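Local atomic coordinates of genome packaging NTPase B204 (Sulfolobus turreted icosahedral virus 2, PDB entry 4KFU), a protein that probably hydrolyses ATP to power the packaging of viral DNA into the capsid, as a P-loop NTPase of the FtsK-HerA superfamily. Residues D79-L84 and L100-A105; E121-N126 and D142-V147; W167-K170 and A176-K179. All coordinates share one frame; numbering follows the deposited sequence.

Contact 1 (D79-L84 and L100-A105); sequences DFFEKL and LIIDEA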
loop_
_atom_site.group_PDB
_atom_site.type_symbol
_atom_site.label_atom_id
_atom_site.label_comp_id
_atom_site.label_asym_id
_atom_site.label_seq_id
_atom_site.Cartn_x
_atom_site.Cartn_y
_atom_site.Cartn_z
ATOM N N ASP A 79 15.503 -8.452 -4.648
ATOM C CA ASP A 79 15.497 -9.907 -4.490
ATOM C C ASP A 79 14.452 -10.336 -3.476
ATOM O O ASP A 79 13.770 -11.352 -3.658
ATOM C CB ASP A 79 16.870 -10.414 -4.072
ATOM N N PHE A 80 14.327 -9.555 -2.406
ATOM C CA PHE A 80 13.377 -9.884 -1.360
ATOM C C PHE A 80 11.953 -9.757 -1.870
ATOM O O PHE A 80 11.144 -10.650 -1.639
ATOM C CB PHE A 80 13.557 -9.010 -0.119
ATOM C CG PHE A 80 12.642 -9.390 1.014
ATOM C CD1 PHE A 80 13.021 -10.367 1.924
ATOM C CD2 PHE A 80 11.390 -8.795 1.154
ATOM C CE1 PHE A 80 12.183 -10.735 2.963
ATOM C CE2 PHE A 80 10.544 -9.161 2.188
ATOM C CZ PHE A 80 10.942 -10.131 3.095
ATOM N N PHE A 81 11.633 -8.648 -2.542
ATOM C CA PHE A 81 10.260 -8.485 -3.028
ATOM C C PHE A 81 9.880 -9.618 -3.986
ATOM O O PHE A 81 8.751 -10.123 -3.956
ATOM C CB PHE A 81 9.997 -7.126 -3.687
ATOM C CG PHE A 81 8.583 -6.987 -4.166
ATOM C CD1 PHE A 81 7.555 -6.748 -3.261
ATOM C CD2 PHE A 81 8.262 -7.180 -5.498
ATOM C CE1 PHE A 81 6.227 -6.665 -3.690
ATOM C CE2 PHE A 81 6.946 -7.106 -5.928
ATOM C CZ PHE A 81 5.931 -6.846 -5.028
ATOM N N GLU A 82 10.825 -10.032 -4.827
ATOM C CA GLU A 82 10.526 -11.094 -5.783
ATOM C C GLU A 82 10.144 -12.382 -5.051
ATOM O O GLU A 82 9.157 -13.036 -5.406
ATOM C CB GLU A 82 11.684 -11.306 -6.764
ATOM C CG GLU A 82 11.840 -10.152 -7.750
ATOM C CD GLU A 82 12.073 -10.620 -9.178
ATOM O OE1 GLU A 82 13.253 -10.668 -9.596
ATOM O OE2 GLU A 82 11.081 -10.931 -9.888
ATOM N N LYS A 83 10.902 -12.710 -4.008
ATOM C CA LYS A 83 10.646 -13.903 -3.202
ATOM C C LYS A 83 9.308 -13.777 -2.489
ATOM O O LYS A 83 8.514 -14.712 -2.453
ATOM C CB LYS A 83 11.764 -14.061 -2.159
ATOM C CG LYS A 83 11.887 -15.438 -1.556
ATOM C CD LYS A 83 12.585 -15.383 -0.190
ATOM C CE LYS A 83 13.771 -14.427 -0.184
ATOM N NZ LYS A 83 14.441 -14.405 1.158
ATOM N N LEU A 84 9.053 -12.601 -1.923
ATOM C CA LEU A 84 7.793 -12.345 -1.215
ATOM C C LEU A 84 6.583 -12.461 -2.128
ATOM O O LEU A 84 5.518 -12.919 -1.708
ATOM C CB LEU A 84 7.826 -10.945 -0.581
ATOM C CG LEU A 84 6.522 -10.421 0.025
ATOM C CD1 LEU A 84 6.056 -11.308 1.165
ATOM C CD2 LEU A 84 6.675 -8.987 0.521
ATOM N N LEU A 100 -1.770 -7.862 -0.183
ATOM C CA LEU A 100 -0.378 -7.637 0.191
ATOM C C LEU A 100 -0.201 -6.163 0.587
ATOM O O LEU A 100 -0.333 -5.271 -0.256
ATOM C CB LEU A 100 0.552 -7.986 -0.976
ATOM C CG LEU A 100 2.048 -7.777 -0.734
ATOM C CD1 LEU A 100 2.522 -8.538 0.534
ATOM C CD2 LEU A 100 2.897 -8.167 -1.967
ATOM N N ILE A 101 0.089 -5.923 1.864
ATOM C CA ILE A 101 0.263 -4.579 2.401
ATOM C C ILE A 101 1.731 -4.212 2.549
ATOM O O ILE A 101 2.496 -4.892 3.243
ATOM C CB ILE A 101 -0.406 -4.442 3.782
ATOM C CG1 ILE A 101 -1.854 -4.941 3.724
ATOM C CG2 ILE A 101 -0.335 -2.992 4.276
ATOM C CD1 ILE A 101 -2.650 -4.710 5.017
ATOM N N ILE A 102 2.121 -3.125 1.893
ATOM C CA ILE A 102 3.515 -2.712 1.858
ATOM C C ILE A 102 3.658 -1.302 2.386
ATOM O O ILE A 102 3.433 -0.329 1.659
ATOM C CB ILE A 102 4.090 -2.779 0.437
ATOM C CG1 ILE A 102 3.727 -4.118 -0.208
ATOM C CG2 ILE A 102 5.628 -2.604 0.451
ATOM C CD1 ILE A 102 4.515 -4.412 -1.442
ATOM N N ASP A 103 4.011 -1.183 3.663
ATOM C CA ASP A 103 4.290 0.143 4.217
ATOM C C ASP A 103 5.702 0.531 3.804
ATOM O O ASP A 103 6.530 -0.350 3.511
ATOM C CB ASP A 103 4.101 0.176 5.732
ATOM C CG ASP A 103 3.370 1.444 6.201
ATOM O OD1 ASP A 103 3.511 2.498 5.527
ATOM O OD2 ASP A 103 2.651 1.389 7.232
ATOM N N GLU A 104 5.966 1.834 3.722
ATOM C CA GLU A 104 7.242 2.325 3.190
ATOM C C GLU A 104 7.539 1.707 1.815
ATOM O O GLU A 104 8.633 1.173 1.583
ATOM C CB GLU A 104 8.385 2.034 4.176
ATOM C CG GLU A 104 8.125 2.505 5.628
ATOM C CD GLU A 104 7.467 1.438 6.527
ATOM O OE1 GLU A 104 7.579 0.217 6.235
ATOM O OE2 GLU A 104 6.834 1.820 7.545
ATOM N N ALA A 105 6.567 1.777 0.907
ATOM C CA ALA A 105 6.675 1.088 -0.379
ATOM C C ALA A 105 7.774 1.601 -1.306
ATOM O O ALA A 105 8.020 0.993 -2.343
ATOM C CB ALA A 105 5.329 1.063 -1.110
#
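F81 brings one corner of its ring, CE1, against two branched side chains of the strand: I102 CD1 at 3.6 Å and L100 CD2 at 4.0 Å. The F81 and I102 side chains cross at about a right angle. One helical turn further on, L84 CD2 approaches L100 CD1 at 4.2 Å, so the two methyls of L100 meet different helix residues. F81 has its CG anti to the backbone N (chi1 -180°), and this carries the ring closer to the strand than its CB bond alone would suggest. Only carbon meets carbon here, as suits a buried seam of long aliphatic and aromatic residues. Around the same ring, F109 packs edge-to-face and H108, a zinc ligand, also meets it. Where the strand ends, D103 is fixed in place: OD1 accepts a bent hydrogen bond from E104 N (3.1 Å, 136°) through its anti lone pair and also bonds S136, while OD2 bonds S18 and Y50. The 79-84 part of helix 78-95 runs nearly antiparallel to strand residues 100-102 (160°), as in a beta-alpha-beta unit of a P-loop NTPase. Hydrophobic strand 98-102 followed directly by D103, bonded to Walker A S18, and E104 is consistent with a Walker B motif.

Contact 2 (E121-N126 and D142-V147); sequences EALHAN and DLMPIV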
loop_
_atom_site.group_PDB
_atom_site.type_symbol
_atom_site.label_atom_id
_atom_site.label_comp_id
_atom_site.label_asym_id
_atom_site.label_seq_id
_atom_site.Cartn_x
_atom_site.Cartn_y
_atom_site.Cartn_z
ATOM N N GLU A 121 4.339 -7.719 -12.632
ATOM C CA GLU A 121 3.170 -8.547 -12.364
ATOM C C GLU A 121 2.244 -7.926 -11.316
ATOM O O GLU A 121 1.017 -7.970 -11.448
ATOM C CB GLU A 121 3.609 -9.947 -11.904
ATOM C CG GLU A 121 2.603 -11.021 -12.243
ATOM C CD GLU A 121 2.902 -12.360 -11.583
ATOM O OE1 GLU A 121 4.088 -12.666 -11.343
ATOM O OE2 GLU A 121 1.936 -13.103 -11.306
ATOM N N ALA A 122 2.843 -7.362 -10.267
ATOM C CA ALA A 122 2.078 -6.777 -9.182
ATOM C C ALA A 122 1.178 -5.660 -9.707
ATOM O O ALA A 122 0.032 -5.511 -9.270
ATOM C CB ALA A 122 3.016 -6.240 -8.127
ATOM N N LEU A 123 1.702 -4.869 -10.640
ATOM C CA LEU A 123 0.984 -3.672 -11.111
ATOM C C LEU A 123 0.079 -3.945 -12.313
ATOM O O LEU A 123 -0.783 -3.131 -12.629
ATOM C CB LEU A 123 1.977 -2.551 -11.454
ATOM C CG LEU A 123 2.784 -1.909 -10.326
ATOM C CD1 LEU A 123 3.620 -0.759 -10.885
ATOM C CD2 LEU A 123 1.889 -1.396 -9.180
ATOM N N HIS A 124 0.271 -5.073 -12.995
ATOM C CA HIS A 124 -0.541 -5.357 -14.183
ATOM C C HIS A 124 -1.351 -6.656 -14.131
ATOM O O HIS A 124 -2.319 -6.818 -14.873
ATOM C CB HIS A 124 0.329 -5.357 -15.453
ATOM C CG HIS A 124 1.025 -4.060 -15.713
ATOM N ND1 HIS A 124 2.335 -3.840 -15.368
ATOM C CD2 HIS A 124 0.584 -2.914 -16.293
ATOM C CE1 HIS A 124 2.681 -2.610 -15.719
ATOM N NE2 HIS A 124 1.634 -2.031 -16.279
ATOM N N ALA A 125 -0.964 -7.588 -13.274
ATOM C CA ALA A 125 -1.617 -8.891 -13.286
ATOM C C ALA A 125 -2.032 -9.315 -11.887
ATOM O O ALA A 125 -2.123 -10.511 -11.591
ATOM C CB ALA A 125 -0.699 -9.921 -13.903
ATOM N N ASN A 126 -2.281 -8.337 -11.028
ATOM C CA ASN A 126 -2.524 -8.648 -9.626
ATOM C C ASN A 126 -3.820 -9.417 -9.418
ATOM O O ASN A 126 -3.890 -10.307 -8.559
ATOM C CB ASN A 126 -2.474 -7.385 -8.763
ATOM C CG ASN A 126 -3.635 -6.446 -9.019
ATOM O OD1 ASN A 126 -3.706 -5.790 -10.059
ATOM N ND2 ASN A 126 -4.544 -6.362 -8.059
ATOM N N ASP A 142 8.013 9.799 -4.500
ATOM C CA ASP A 142 8.858 8.702 -4.020
ATOM C C ASP A 142 8.701 7.476 -4.906
ATOM O O ASP A 142 9.597 6.645 -4.964
ATOM C CB ASP A 142 8.476 8.264 -2.597
ATOM C CG ASP A 142 8.811 9.300 -1.532
ATOM O OD1 ASP A 142 9.596 10.232 -1.795
ATOM O OD2 ASP A 142 8.264 9.154 -0.421
ATOM N N LEU A 143 7.558 7.346 -5.577
ATOM C CA LEU A 143 7.269 6.105 -6.314
ATOM C C LEU A 143 7.262 6.259 -7.834
ATOM O O LEU A 143 7.044 7.357 -8.349
ATOM C CB LEU A 143 5.907 5.554 -5.881
ATOM C CG LEU A 143 5.650 5.416 -4.382
ATOM C CD1 LEU A 143 4.251 4.868 -4.135
ATOM C CD2 LEU A 143 6.715 4.532 -3.721
ATOM N N MET A 144 7.451 5.140 -8.537
ATOM C CA MET A 144 7.282 5.087 -9.978
ATOM C C MET A 144 5.909 5.603 -10.368
ATOM O O MET A 144 4.909 5.166 -9.809
ATOM C CB MET A 144 7.389 3.630 -10.464
ATOM C CG MET A 144 8.796 3.097 -10.557
ATOM S SD MET A 144 8.863 1.291 -10.380
ATOM C CE MET A 144 7.185 0.860 -10.712
ATOM N N PRO A 145 5.851 6.551 -11.320
ATOM C CA PRO A 145 4.557 7.086 -11.763
ATOM C C PRO A 145 3.592 5.999 -12.231
ATOM O O PRO A 145 2.386 6.182 -12.075
ATOM C CB PRO A 145 4.941 7.995 -12.932
ATOM C CG PRO A 145 6.329 8.432 -12.616
ATOM C CD PRO A 145 6.984 7.254 -11.946
ATOM N N ILE A 146 4.093 4.878 -12.753
ATOM C CA ILE A 146 3.179 3.809 -13.177
ATOM C C ILE A 146 2.353 3.214 -12.041
ATOM O O ILE A 146 1.249 2.710 -12.274
ATOM C CB ILE A 146 3.864 2.696 -14.002
ATOM C CG1 ILE A 146 5.043 2.074 -13.230
ATOM C CG2 ILE A 146 4.310 3.250 -15.344
ATOM C CD1 ILE A 146 5.538 0.785 -13.853
ATOM N N VAL A 147 2.868 3.275 -10.816
ATOM C CA VAL A 147 2.046 2.916 -9.653
ATOM C C VAL A 147 0.733 3.697 -9.612
ATOM O O VAL A 147 -0.336 3.130 -9.345
ATOM C CB VAL A 147 2.801 3.122 -8.311
ATOM C CG1 VAL A 147 1.852 2.951 -7.123
ATOM C CG2 VAL A 147 3.967 2.152 -8.197
#
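L123 meets M144, I146 and V147 through a single methyl group, CD1. Its CB bond leaves helix 117-124 heading for the 142-147 segment. CG then stands anti to the carbonyl carbon, and chi2 of -176° continues the chain in extended form, so that CD1 becomes the leading atom. At the tip CD1 has M144 CE at 3.9 Å, I146 CD1 also at 3.9 Å and V147 CG2 at 4.0 Å. Each partner arrives differently. M144 is bent at chi3 (18°), a nearly eclipsed turn that a thioether's low rotation barrier tolerates, which brings CE round to the leucine. I146 crosses L123 at about a right angle, its CG1 branch set between backbone N and carbonyl carbon (chi1 56°). V147 has a CB bond that points away, yet its CG2 branch still reaches the leucine, while the residue also packs on V8 of the sheet. F109 also touches both L123 and V147. The backbone contributes a polar tie beside this apolar knot, for L123 O accepts a bond from Q150 NE2. The result is the packing of neighbouring crossover helices in an alpha/beta P-loop fold: the end of helix 117-124, which links strands 98-102 and 131-137, meets the start of helix 145-150, which leads from 131-137 to 153-156.

Contact 3 (W167-K170 and A176-K179); sequences WISK and AAEK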
loop_
_atom_site.group_PDB
_atom_site.type_symbol
_atom_site.label_atom_id
_atom_site.label_comp_id
_atom_site.label_asym_id
_atom_site.label_seq_id
_atom_site.Cartn_x
_atom_site.Cartn_y
_atom_site.Cartn_z
ATOM N N TRP A 167 3.201 16.516 -9.658
ATOM C CA TRP A 167 3.100 15.073 -9.878
ATOM C C TRP A 167 1.648 14.642 -9.810
ATOM O O TRP A 167 1.181 13.838 -10.621
ATOM C CB TRP A 167 3.879 14.325 -8.791
ATOM C CG TRP A 167 5.257 13.990 -9.160
ATOM C CD1 TRP A 167 6.271 14.859 -9.436
ATOM C CD2 TRP A 167 5.806 12.673 -9.298
ATOM N NE1 TRP A 167 7.418 14.162 -9.730
ATOM C CE2 TRP A 167 7.156 12.816 -9.652
ATOM C CE3 TRP A 167 5.280 11.385 -9.134
ATOM C CZ2 TRP A 167 8.000 11.721 -9.859
ATOM C CZ3 TRP A 167 6.109 10.302 -9.344
ATOM C CH2 TRP A 167 7.456 10.476 -9.702
ATOM N N ILE A 168 0.947 15.143 -8.805
ATOM C CA ILE A 168 -0.454 14.810 -8.642
ATOM C C ILE A 168 -1.237 15.237 -9.893
ATOM O O ILE A 168 -2.031 14.459 -10.431
ATOM C CB ILE A 168 -1.036 15.466 -7.357
ATOM C CG1 ILE A 168 -0.369 14.863 -6.105
ATOM C CG2 ILE A 168 -2.540 15.262 -7.273
ATOM C CD1 ILE A 168 -0.764 15.592 -4.800
ATOM N N SER A 169 -0.994 16.458 -10.366
ATOM C CA SER A 169 -1.688 16.967 -11.549
ATOM C C SER A 169 -1.410 16.092 -12.762
ATOM O O SER A 169 -2.309 15.788 -13.549
ATOM C CB SER A 169 -1.223 18.391 -11.870
ATOM O OG SER A 169 -1.511 19.268 -10.806
ATOM N N LYS A 170 -0.158 15.690 -12.908
ATOM C CA LYS A 170 0.293 14.995 -14.115
ATOM C C LYS A 170 -0.085 13.511 -14.159
ATOM O O LYS A 170 -0.360 12.967 -15.244
ATOM C CB LYS A 170 1.815 15.190 -14.269
ATOM C CG LYS A 170 2.461 14.538 -15.507
ATOM C CD LYS A 170 3.913 15.009 -15.642
ATOM C CE LYS A 170 4.694 14.243 -16.725
ATOM N NZ LYS A 170 4.191 14.528 -18.102
ATOM N N ALA A 176 -7.565 16.760 -7.950
ATOM C CA ALA A 176 -6.958 16.273 -6.707
ATOM C C ALA A 176 -5.857 17.218 -6.241
ATOM O O ALA A 176 -5.719 17.495 -5.045
ATOM C CB ALA A 176 -6.386 14.861 -6.922
ATOM N N ALA A 177 -5.057 17.700 -7.190
ATOM C CA ALA A 177 -3.949 18.587 -6.868
ATOM C C ALA A 177 -4.459 19.860 -6.222
ATOM O O ALA A 177 -3.802 20.424 -5.337
ATOM C CB ALA A 177 -3.155 18.923 -8.095
ATOM N N GLU A 178 -5.623 20.330 -6.657
ATOM C CA GLU A 178 -6.180 21.529 -6.028
ATOM C C GLU A 178 -6.752 21.222 -4.646
ATOM O O GLU A 178 -6.572 22.004 -3.714
ATOM C CB GLU A 178 -7.256 22.170 -6.908
ATOM C CG GLU A 178 -7.404 23.664 -6.659
ATOM C CD GLU A 178 -6.080 24.402 -6.825
ATOM O OE1 GLU A 178 -5.392 24.179 -7.852
ATOM O OE2 GLU A 178 -5.713 25.192 -5.923
ATOM N N LYS A 179 -7.432 20.085 -4.512
ATOM C CA LYS A 179 -8.159 19.783 -3.285
ATOM C C LYS A 179 -7.267 19.300 -2.131
ATOM O O LYS A 179 -7.627 19.421 -0.958
ATOM C CB LYS A 179 -9.284 18.781 -3.561
ATOM C CG LYS A 179 -10.386 19.289 -4.528
ATOM C CD LYS A 179 -11.072 20.542 -4.010
ATOM C CE LYS A 179 -12.254 20.988 -4.902
ATOM N NZ LYS A 179 -11.903 22.081 -5.869
#
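S169 OG lies 3.2 Å from A177 CB, a close approach by a polar atom whose hydrogen bond is made elsewhere, to L165 O one turn back in its own helix. The hydroxyl oxygen is anti to the carbonyl carbon of S169 (chi1 -61°) and beside its N, within reach of L165 O. Serine suits this partly exposed edge because it is small and can pair its hydroxyl with its own helix. On the buried side I168 does the packing. Its CG2 methyl presses on the backbone of the second helix, 3.5 Å from A177 N, and then spreads over both alanines, with A177 CB at 3.8 Å and A176 CB at 3.9 Å. Side chains of one carbon let the helices come together until the CA atoms of I168 and A177 are only 5.4 Å apart. M156 of strand 153-156 touches both I168 and A176, and A176 also packs on L189 of strand 188-192; V180 also meets I168. Two short consecutive helices, 162-171 and 174-179, thus fold against each other as a compact helical pair, forming the connection where the sheet passes from its parallel strands to the antiparallel ones 188-192 and 197-201.

How the contacts relate
Contacts 1 and 2, with centres about 12 Å apart, form a continuous core: A105 C lies 3.9 Å from L143 CD2, and F81 CZ lies 4.3 Å from A122 CB. Contact 2 joins contact 3 through W167, whose CH2 is 3.7 Å from P145 CG. Contacts 1 and 3 have centres about 27 Å apart, do not touch, and lie on opposite sides of the chain's centre. Contact 1 lies nearer the zinc than contact 2: the I102 side chain is about 5 Å from this ion, bound by D39, H41, D73 and H108, and that of V147 about 14 Å. In contact 3, the I168 side chain is about 13 Å from a bound nucleotide analogue.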